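Local coordinates for water stress and hypersensitive response domain-containing protein (Archaeoglobus fulgidus DSM 4304, PDB 3BUT) that is of unknown function but, as a beta-rich member of the late embryogenesis abundant LEA_2 family, may bind lipids, at residues Q17-A22 with S72-N77. The protein carries 4 engineered substitutions. Numbering follows the deposited sequence.
Sequences QTEIVA and SLRLNN
Ile20 and Leu75 meet on the apolar face of this antiparallel strand pair, the CD1 methyl of Ile20 lying 3.8 Å from CD1 of Leu75 as the two side chains slant across each other. Leu73 flanks them on the same face, its CD1 4.3 Å from CG2 of Ile20, and CD1 of Leu75 also lies against Thr18 O. Beneath these side chains the backbones are firmly joined: Thr18 pairs with Leu75 and Ile20 with Leu73, each through two hydrogen bonds, and Ile20 N to Leu73 O, at 2.8 Å, is close to straight (174°). Residues 17-27 form the middle strand of a three-stranded antiparallel sheet, between 3-10 and 66-76, in a beta-sandwich-like domain of the LEA_2 family, which belongs to the E-set clan. Leu73 and Leu75 face Tyr41 and Ile43 of the four-stranded sheet, whereas Thr18 and Ile20 rest on Trp10 and also touch the second subunit.

The face with Gln17, Glu19, Ser72 and Arg74 is mostly polar and looser, and Gln17, Glu19 and Arg74 are partly open to solvent. Glu19 runs out extended to Ser72, its CG set anti to the backbone N (chi1 -176°), and Ser72 OG donates a 2.7 Å hydrogen bond to Glu19 OE2 from well above the carboxylate plane; OE1 is taken by the backbone N of Val12. Ser72 OG also sits 3.0 Å above the centre of the Arg74 guanidinium. Replacing Glu19 by alanine removes the carboxylate, which would probably leave the Ser72 hydroxyl without this acceptor and Val12 N without its partner. Farther along, the Gln17 side chain slants over the Arg74 chain, its amide OE1 3.4 Å from Arg74 CD, with amide and guanidinium planes 50° apart.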
loop_
_atom_site.group_PDB
_atom_site.type_symbol
_atom_site.label_atom_id
_atom_site.label_comp_id
_atom_site.label_asym_id
_atom_site.label_seq_id
_atom_site.Cartn_x
_atom_site.Cartn_y
_atom_site.Cartn_z
ATOM N N GLN A 17 6.279 4.050 -10.740
ATOM C CA GLN A 17 7.402 4.205 -9.825
ATOM C C GLN A 17 7.130 5.245 -8.742
ATOM O O GLN A 17 6.477 6.262 -8.991
ATOM C CB GLN A 17 8.678 4.546 -10.600
ATOM C CG GLN A 17 9.940 3.924 -10.012
ATOM C CD GLN A 17 11.169 4.101 -10.892
ATOM O OE1 GLN A 17 11.457 5.198 -11.368
ATOM N NE2 GLN A 17 11.908 3.016 -11.096
ATOM N N THR A 18 7.633 4.968 -7.541
ATOM C CA THR A 18 7.485 5.852 -6.382
ATOM C C THR A 18 8.865 6.354 -5.968
ATOM O O THR A 18 9.785 5.559 -5.797
ATOM C CB THR A 18 6.822 5.101 -5.190
ATOM O OG1 THR A 18 5.556 4.565 -5.595
ATOM C CG2 THR A 18 6.626 6.016 -3.980
ATOM N N GLU A 19 9.004 7.669 -5.802
ATOM C CA GLU A 19 10.274 8.267 -5.390
ATOM C C GLU A 19 10.202 8.835 -3.980
ATOM O O GLU A 19 9.235 9.491 -3.609
ATOM C CB GLU A 19 10.698 9.361 -6.376
ATOM C CG GLU A 19 12.063 10.002 -6.090
ATOM C CD GLU A 19 12.306 11.254 -6.914
ATOM O OE1 GLU A 19 11.404 11.663 -7.671
ATOM O OE2 GLU A 19 13.402 11.837 -6.800
ATOM N N ILE A 20 11.233 8.548 -3.199
ATOM C CA ILE A 20 11.438 9.190 -1.918
ATOM C C ILE A 20 12.710 10.012 -2.074
ATOM O O ILE A 20 13.685 9.536 -2.650
ATOM C CB ILE A 20 11.569 8.156 -0.779
ATOM C CG1 ILE A 20 10.295 7.307 -0.691
ATOM C CG2 ILE A 20 11.833 8.848 0.559
ATOM C CD1 ILE A 20 10.431 6.034 0.142
ATOM N N VAL A 21 12.684 11.254 -1.594
ATOM C CA VAL A 21 13.839 12.134 -1.679
ATOM C C VAL A 21 14.364 12.405 -0.280
ATOM O O VAL A 21 13.637 12.910 0.573
ATOM C CB VAL A 21 13.501 13.480 -2.378
ATOM C CG1 VAL A 21 14.758 14.325 -2.567
ATOM C CG2 VAL A 21 12.831 13.247 -3.716
ATOM N N ALA A 22 15.626 12.050 -0.052
ATOM C CA ALA A 22 16.316 12.376 1.185
ATOM C C ALA A 22 17.213 13.579 0.929
ATOM O O ALA A 22 17.913 13.622 -0.080
ATOM C CB ALA A 22 17.135 11.185 1.666
ATOM N N SER A 72 17.851 10.319 -4.377
ATOM C CA SER A 72 16.593 9.906 -4.963
ATOM C C SER A 72 16.461 8.399 -4.842
ATOM O O SER A 72 17.208 7.651 -5.469
ATOM C CB SER A 72 16.535 10.332 -6.430
ATOM O OG SER A 72 15.334 9.899 -7.040
ATOM N N LEU A 73 15.513 7.958 -4.025
ATOM C CA LEU A 73 15.304 6.539 -3.788
ATOM C C LEU A 73 14.041 6.106 -4.501
ATOM O O LEU A 73 12.943 6.492 -4.105
ATOM C CB LEU A 73 15.188 6.259 -2.288
ATOM C CG LEU A 73 16.086 7.043 -1.323
ATOM C CD1 LEU A 73 15.647 6.816 0.110
ATOM C CD2 LEU A 73 17.551 6.681 -1.493
ATOM N N ARG A 74 14.198 5.307 -5.552
ATOM C CA ARG A 74 13.068 4.891 -6.376
ATOM C C ARG A 74 12.643 3.453 -6.109
ATOM O O ARG A 74 13.474 2.556 -6.021
ATOM C CB ARG A 74 13.369 5.088 -7.863
ATOM C CG ARG A 74 13.523 6.549 -8.280
ATOM C CD ARG A 74 14.076 6.665 -9.695
ATOM N NE ARG A 74 14.698 7.966 -9.931
ATOM C CZ ARG A 74 15.963 8.265 -9.640
ATOM N NH1 ARG A 74 16.428 9.482 -9.891
ATOM N NH2 ARG A 74 16.765 7.359 -9.088
ATOM N N LEU A 75 11.334 3.253 -5.993
ATOM C CA LEU A 75 10.760 1.935 -5.768
ATOM C C LEU A 75 9.978 1.475 -6.988
ATOM O O LEU A 75 8.990 2.101 -7.375
ATOM C CB LEU A 75 9.832 1.937 -4.548
ATOM C CG LEU A 75 10.373 2.291 -3.167
ATOM C CD1 LEU A 75 10.176 3.757 -2.880
ATOM C CD2 LEU A 75 9.631 1.473 -2.142
ATOM N N ASN A 76 10.442 0.384 -7.590
ATOM C CA ASN A 76 9.691 -0.331 -8.614
ATOM C C ASN A 76 8.504 -1.020 -7.938
ATOM O O ASN A 76 8.686 -1.796 -6.991
ATOM C CB ASN A 76 10.608 -1.342 -9.318
ATOM C CG ASN A 76 9.866 -2.241 -10.305
ATOM O OD1 ASN A 76 9.957 -3.465 -10.223
ATOM N ND2 ASN A 76 9.140 -1.636 -11.244
ATOM N N ASN A 77 7.299 -0.736 -8.422
ATOM C CA ASN A 77 6.082 -1.220 -7.781
ATOM C C ASN A 77 5.850 -2.722 -7.899
ATOM O O ASN A 77 5.134 -3.315 -7.091
ATOM C CB ASN A 77 4.863 -0.458 -8.303
ATOM C CG ASN A 77 5.038 1.047 -8.222
ATOM O OD1 ASN A 77 5.472 1.579 -7.200
ATOM N ND2 ASN A 77 4.701 1.741 -9.302
#